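Local coordinates for 1,3-alpha-isomaltosidase (Kribbella flavida DSM 17836, PDB 5X3I), which hydrolyses the alpha-1,3-glucosidic linkages of a cyclic tetrasaccharide, cyclobis-(1-6)-alpha-nigerosyl, to release isomaltose inside the cell, at residues Glu157-Val162 and Phe176-Gln181; Asp347-Val352 and Ser365-Gly370. The protein carries 1 engineered substitution. One frame throughout, in Å; residues are numbered along the deposited sequence.

Contact 1 (Glu157-Val162 and Phe176-Gln181); sequences ERVRGV and FRLQLQ. With SO4 (sulfate ion), chain L.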
loop_
_atom_site.group_PDB
_atom_site.type_symbol
_atom_site.label_atom_id
_atom_site.label_comp_id
_atom_site.label_asym_id
_atom_site.label_seq_id
_atom_site.Cartn_x
_atom_site.Cartn_y
_atom_site.Cartn_z
ATOM N N GLU A 157 2.534 -2.577 -33.303
ATOM C CA GLU A 157 2.796 -1.278 -33.915
ATOM C C GLU A 157 2.666 -0.123 -32.935
ATOM O O GLU A 157 2.993 1.011 -33.266
ATOM C CB GLU A 157 1.860 -1.049 -35.102
ATOM C CG GLU A 157 2.111 -1.990 -36.271
ATOM C CD GLU A 157 1.289 -1.634 -37.494
ATOM O OE1 GLU A 157 0.595 -2.526 -38.024
ATOM O OE2 GLU A 157 1.343 -0.464 -37.928
ATOM N N ARG A 158 2.187 -0.409 -31.730
ATOM C CA ARG A 158 2.048 0.632 -30.723
ATOM C C ARG A 158 3.399 1.028 -30.139
ATOM O O ARG A 158 3.557 2.132 -29.632
ATOM C CB ARG A 158 1.101 0.179 -29.609
ATOM C CG ARG A 158 -0.362 0.132 -30.023
ATOM C CD ARG A 158 -1.273 -0.073 -28.821
ATOM N NE ARG A 158 -2.635 0.374 -29.094
ATOM C CZ ARG A 158 -3.633 -0.442 -29.384
ATOM N NH1 ARG A 158 -3.423 -1.747 -29.420
ATOM N NH2 ARG A 158 -4.843 0.042 -29.621
ATOM N N VAL A 159 4.374 0.130 -30.223
ATOM C CA VAL A 159 5.684 0.362 -29.622
ATOM C C VAL A 159 6.685 0.993 -30.594
ATOM O O VAL A 159 6.888 0.501 -31.699
ATOM C CB VAL A 159 6.284 -0.948 -29.077
ATOM C CG1 VAL A 159 7.725 -0.739 -28.643
ATOM C CG2 VAL A 159 5.454 -1.469 -27.919
ATOM N N ARG A 160 7.303 2.086 -30.163
ATOM C CA ARG A 160 8.341 2.756 -30.934
ATOM C C ARG A 160 9.505 3.191 -30.052
ATOM O O ARG A 160 9.395 3.215 -28.828
ATOM C CB ARG A 160 7.765 3.969 -31.661
ATOM C CG ARG A 160 6.910 3.620 -32.863
ATOM C CD ARG A 160 6.561 4.869 -33.650
ATOM N NE ARG A 160 6.429 4.596 -35.077
ATOM C CZ ARG A 160 6.304 5.539 -36.005
ATOM N NH1 ARG A 160 6.190 5.205 -37.283
ATOM N NH2 ARG A 160 6.295 6.817 -35.653
ATOM N N GLY A 161 10.620 3.534 -30.688
ATOM C CA GLY A 161 11.753 4.119 -29.998
ATOM C C GLY A 161 12.353 3.249 -28.918
ATOM O O GLY A 161 12.651 3.722 -27.827
ATOM N N VAL A 162 12.534 1.974 -29.225
ATOM C CA VAL A 162 13.103 1.042 -28.272
ATOM C C VAL A 162 14.585 1.318 -28.063
ATOM O O VAL A 162 15.342 1.424 -29.024
ATOM C CB VAL A 162 12.922 -0.407 -28.735
ATOM C CG1 VAL A 162 13.634 -1.356 -27.802
ATOM C CG2 VAL A 162 11.446 -0.749 -28.830
ATOM N N PHE A 176 11.072 2.344 -23.926
ATOM C CA PHE A 176 10.318 2.434 -25.166
ATOM C C PHE A 176 9.144 3.389 -25.047
ATOM O O PHE A 176 8.860 3.918 -23.976
ATOM C CB PHE A 176 9.824 1.049 -25.593
ATOM C CG PHE A 176 8.899 0.389 -24.600
ATOM C CD1 PHE A 176 9.406 -0.400 -23.582
ATOM C CD2 PHE A 176 7.527 0.544 -24.698
ATOM C CE1 PHE A 176 8.559 -1.016 -22.669
ATOM C CE2 PHE A 176 6.678 -0.066 -23.790
ATOM C CZ PHE A 176 7.200 -0.845 -22.772
ATOM N N ARG A 177 8.444 3.582 -26.154
ATOM C CA ARG A 177 7.370 4.559 -26.209
ATOM C C ARG A 177 6.099 3.908 -26.721
ATOM O O ARG A 177 6.122 3.160 -27.693
ATOM C CB ARG A 177 7.740 5.745 -27.105
ATOM C CG ARG A 177 8.667 6.783 -26.478
ATOM C CD ARG A 177 10.114 6.358 -26.566
ATOM N NE ARG A 177 11.029 7.389 -26.088
ATOM C CZ ARG A 177 12.331 7.199 -25.907
ATOM N NH1 ARG A 177 13.090 8.191 -25.463
ATOM N NH2 ARG A 177 12.876 6.016 -26.157
ATOM N N LEU A 178 4.991 4.182 -26.047
ATOM C CA LEU A 178 3.696 3.740 -26.529
ATOM C C LEU A 178 2.989 4.929 -27.141
ATOM O O LEU A 178 2.949 5.997 -26.548
ATOM C CB LEU A 178 2.858 3.132 -25.400
ATOM C CG LEU A 178 3.367 1.840 -24.770
ATOM C CD1 LEU A 178 2.509 1.468 -23.575
ATOM C CD2 LEU A 178 3.369 0.715 -25.783
ATOM N N GLN A 179 2.433 4.737 -28.329
ATOM C CA GLN A 179 1.771 5.814 -29.046
ATOM C C GLN A 179 0.410 6.158 -28.452
ATOM O O GLN A 179 -0.443 5.296 -28.293
ATOM C CB GLN A 179 1.615 5.448 -30.522
ATOM C CG GLN A 179 2.269 6.433 -31.475
ATOM C CD GLN A 179 3.785 6.380 -31.415
ATOM O OE1 GLN A 179 4.375 5.303 -31.312
ATOM N NE2 GLN A 179 4.423 7.543 -31.472
ATOM N N LEU A 180 0.213 7.435 -28.162
ATOM C CA LEU A 180 -1.040 7.945 -27.625
ATOM C C LEU A 180 -1.744 8.808 -28.660
ATOM O O LEU A 180 -1.102 9.394 -29.532
ATOM C CB LEU A 180 -0.800 8.765 -26.360
ATOM C CG LEU A 180 0.004 8.100 -25.245
ATOM C CD1 LEU A 180 0.082 9.001 -24.031
ATOM C CD2 LEU A 180 -0.589 6.750 -24.893
ATOM N N GLN A 181 -3.065 8.885 -28.565
ATOM C CA GLN A 181 -3.826 9.743 -29.455
ATOM C C GLN A 181 -4.400 10.898 -28.654
ATOM O O GLN A 181 -4.244 10.950 -27.434
ATOM C CB GLN A 181 -4.943 8.953 -30.137
ATOM C CG GLN A 181 -4.444 7.793 -30.986
ATOM C CD GLN A 181 -5.552 6.860 -31.437
ATOM O OE1 GLN A 181 -6.474 6.553 -30.681
ATOM N NE2 GLN A 181 -5.462 6.397 -32.679
HETATM S S SO4 L . 11.251 3.556 -34.185
HETATM O O1 SO4 L . 10.046 4.377 -34.217
HETATM O O2 SO4 L . 11.035 2.387 -33.343
HETATM O O3 SO4 L . 11.577 3.108 -35.534
HETATM O O4 SO4 L . 12.349 4.355 -33.655
#
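Arg-160 and Arg-177 form a hydrogen-bonded antiparallel pair in the beta hairpin of strands 159-167 and 170-179, within the galactose mutarotase-like region of this family 31 glycosidase. The short strand axes run at 156° to each other. Arg-160 N donates to Arg-177 O at 2.9 Å, and Arg-177 N returns a bond to Arg-160 O, also 2.9 Å. Gln-179 N extends the pairing to Arg-158 O (3.1 Å). Beyond Arg-160 the register slips by one residue, so that Val-162, after Gly-161 with its positive phi, stands nearest Phe-176. Arg-177 grips this irregular stretch of strand. A bend at its second torsion (chi2 82°) brings NH2 2.8 Å from Gly-161 O, which lies at the guanidinium edge, slightly tilted from its plane; the carbonyl plane contains the donor, but the bond is bent at the hydrogen (132°). The same NH2 also forms a salt bridge with Glu-163. With an alanine here, Gly-161 O would probably lose this side-chain donor and the Glu-163 carboxylate its positive mate. On the same face, Gln-179 OE1 is pushed against the aliphatic part of Arg-160, 3.2 Å from CD; it is buried without a polar partner, its amide nearly perpendicular to the guanidinium. Gly-161 N meanwhile binds O2 of a sulfate, probably from the crystallisation liquor, at 2.9 Å. The other face is apolar: Val-159 CG2 meets Leu-178 CD2 at 3.7 Å, while Val-162 CG2 touches Phe-176 CB at 4.0 Å. Strand 255-261 continues the sheet beside 176-181 through backbone bonds to Phe-176 and Leu-178. Across the apolar face lies strand 267-274, where Leu-270 meets Val-159 and Phe-176, and Glu-274 pairs with Arg-158.

Contact 2 (Asp347-Val352 and Ser365-Gly370); sequences DAVYAV and SYRPDG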
loop_
_atom_site.group_PDB
_atom_site.type_symbol
_atom_site.label_atom_id
_atom_site.label_comp_id
_atom_site.label_asym_id
_atom_site.label_seq_id
_atom_site.Cartn_x
_atom_site.Cartn_y
_atom_site.Cartn_z
ATOM N N ASP A 347 0.670 -10.311 27.848
ATOM C CA ASP A 347 0.653 -10.887 29.199
ATOM C C ASP A 347 0.213 -12.342 29.262
ATOM O O ASP A 347 -0.148 -12.828 30.324
ATOM C CB ASP A 347 -0.256 -10.067 30.120
ATOM C CG ASP A 347 0.230 -8.658 30.302
ATOM O OD1 ASP A 347 1.453 -8.455 30.237
ATOM O OD2 ASP A 347 -0.599 -7.745 30.498
ATOM N N ALA A 348 0.314 -13.056 28.151
ATOM C CA ALA A 348 0.059 -14.490 28.171
ATOM C C ALA A 348 1.215 -15.187 28.867
ATOM O O ALA A 348 2.355 -14.752 28.756
ATOM C CB ALA A 348 -0.121 -15.036 26.774
ATOM N N VAL A 349 0.916 -16.272 29.567
ATOM C CA VAL A 349 1.931 -17.026 30.293
ATOM C C VAL A 349 2.087 -18.440 29.725
ATOM O O VAL A 349 1.117 -19.166 29.556
ATOM C CB VAL A 349 1.589 -17.089 31.792
ATOM C CG1 VAL A 349 2.536 -18.018 32.524
ATOM C CG2 VAL A 349 1.626 -15.692 32.390
ATOM N N TYR A 350 3.314 -18.809 29.395
ATOM C CA TYR A 350 3.574 -20.062 28.696
ATOM C C TYR A 350 5.029 -20.482 28.852
ATOM O O TYR A 350 5.884 -19.666 29.158
ATOM C CB TYR A 350 3.234 -19.917 27.209
ATOM C CG TYR A 350 4.008 -18.802 26.558
ATOM C CD1 TYR A 350 3.600 -17.483 26.687
ATOM C CD2 TYR A 350 5.172 -19.063 25.841
ATOM C CE1 TYR A 350 4.327 -16.448 26.106
ATOM C CE2 TYR A 350 5.897 -18.035 25.252
ATOM C CZ TYR A 350 5.466 -16.733 25.395
ATOM O OH TYR A 350 6.170 -15.717 24.827
ATOM N N ALA A 351 5.314 -21.751 28.609
ATOM C CA ALA A 351 6.693 -22.197 28.543
ATOM C C ALA A 351 7.219 -21.957 27.132
ATOM O O ALA A 351 6.624 -22.407 26.176
ATOM C CB ALA A 351 6.802 -23.664 28.914
ATOM N N VAL A 352 8.329 -21.240 27.017
ATOM C CA VAL A 352 8.962 -20.975 25.725
ATOM C C VAL A 352 9.399 -22.270 25.032
ATOM O O VAL A 352 9.942 -23.163 25.663
ATOM C CB VAL A 352 10.192 -20.046 25.892
ATOM C CG1 VAL A 352 11.007 -19.957 24.598
ATOM C CG2 VAL A 352 9.765 -18.656 26.356
ATOM N N SER A 365 -1.670 -19.551 29.503
ATOM C CA SER A 365 -2.556 -19.134 30.582
ATOM C C SER A 365 -2.704 -17.632 30.516
ATOM O O SER A 365 -1.774 -16.944 30.133
ATOM C CB SER A 365 -2.021 -19.543 31.957
ATOM O OG SER A 365 -1.673 -20.911 31.974
ATOM N N TYR A 366 -3.865 -17.135 30.913
ATOM C CA TYR A 366 -4.139 -15.710 30.915
ATOM C C TYR A 366 -4.509 -15.266 32.336
ATOM O O TYR A 366 -5.446 -15.772 32.938
ATOM C CB TYR A 366 -5.242 -15.393 29.894
ATOM C CG TYR A 366 -4.889 -15.922 28.516
ATOM C CD1 TYR A 366 -4.133 -15.162 27.632
ATOM C CD2 TYR A 366 -5.273 -17.197 28.118
ATOM C CE1 TYR A 366 -3.778 -15.651 26.380
ATOM C CE2 TYR A 366 -4.926 -17.692 26.869
ATOM C CZ TYR A 366 -4.173 -16.910 26.007
ATOM O OH TYR A 366 -3.821 -17.397 24.781
ATOM N N ARG A 367 -3.742 -14.331 32.870
ATOM C CA ARG A 367 -3.886 -13.926 34.260
ATOM C C ARG A 367 -4.970 -12.879 34.449
ATOM O O ARG A 367 -5.117 -11.981 33.618
ATOM C CB ARG A 367 -2.551 -13.406 34.786
ATOM C CG ARG A 367 -1.527 -14.509 34.960
ATOM C CD ARG A 367 -2.093 -15.588 35.875
ATOM N NE ARG A 367 -1.897 -16.942 35.362
ATOM C CZ ARG A 367 -0.852 -17.700 35.672
ATOM N NH1 ARG A 367 0.085 -17.225 36.480
ATOM N NH2 ARG A 367 -0.744 -18.927 35.178
ATOM N N PRO A 368 -5.724 -12.987 35.558
ATOM C CA PRO A 368 -6.857 -12.106 35.845
ATOM C C PRO A 368 -6.474 -10.641 35.808
ATOM O O PRO A 368 -7.295 -9.812 35.473
ATOM C CB PRO A 368 -7.277 -12.520 37.260
ATOM C CG PRO A 368 -6.809 -13.898 37.395
ATOM C CD PRO A 368 -5.516 -13.961 36.639
ATOM N N ASP A 369 -5.233 -10.338 36.155
ATOM C CA ASP A 369 -4.760 -8.961 36.203
ATOM C C ASP A 369 -4.027 -8.535 34.924
ATOM O O ASP A 369 -3.515 -7.423 34.840
ATOM C CB ASP A 369 -3.859 -8.774 37.422
ATOM C CG ASP A 369 -4.531 -9.231 38.718
ATOM O OD1 ASP A 369 -5.780 -9.236 38.786
ATOM O OD2 ASP A 369 -3.816 -9.595 39.679
ATOM N N GLY A 370 -3.967 -9.419 33.936
ATOM C CA GLY A 370 -3.259 -9.115 32.702
ATOM C C GLY A 370 -4.042 -8.221 31.758
ATOM O O GLY A 370 -5.220 -7.942 31.990
HETATM O O HOH W 1 0.566 -21.642 30.716
#
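Val-349 and Ser-365 form an antiparallel hydrogen-bonded pair, with Val-349 N to Ser-365 O and Ser-365 N to Val-349 O both 2.8 Å and nearly straight (164° and 166° at the hydrogens). They tie together the short strands 348-349 and 365-366 of a surface excursion in the TIM-barrel domain, inserted between barrel strand 330-333 and helix 375-384. Each donor lies in the plane of the carbonyl it approaches, so this one pair is well formed, although the strands it joins are short and weakly bonded. On the face shared by Val-349 and Ser-365, Val-349 CG2 comes within 4.2 Å of Arg-367 CG, and its other methyl, CG1, sits over one face of the Arg-367 guanidinium. On the reverse face Ala-348 CB approaches the ring of Tyr-366 obliquely, 3.7 Å from CE1; Phe-364 packs against the same alanine. After Tyr-366 segment 365-370 bends through a type I beta turn, Arg-367 to Gly-370, closed by Gly-370 N bonding Arg-367 O at 2.8 Å. This brings Gly-370 alongside Asp-347, whose carboxylate OD2 lies 3.7 Å from Gly-370 C. That oxygen finds its polar partner just beyond the segment, in Ala-371 N, so Asp-347 ties the end of the turn to segment 347-352. One ordered water completes the pairing: it donates to Val-349 O at 2.8 Å and bonds Ser-365 OG at 2.7 Å. The serine hydroxyl, anti to its own carbonyl carbon (chi1 -50°), thus reaches Val-349 O through this single water.

In the fold
Contact 1 is complete before the chain reaches contact 2. Their centres lie 63 Å apart and their nearest atoms about 50 Å, on opposite sides of the chain's centre, so they cannot touch. They share no sheet: contact 1 is part of a six-stranded antiparallel sheet in the galactose mutarotase-like region, whereas contact 2 makes up a separate two-stranded pair inserted into the TIM-barrel domain. Both lie away from the active site. Geometrically, then, they are independent local pairings: 157-162 with 176-181 contributes two neighbouring strands to the six-stranded sheet, and 347-352 with 365-370 shapes a peripheral excursion of the barrel.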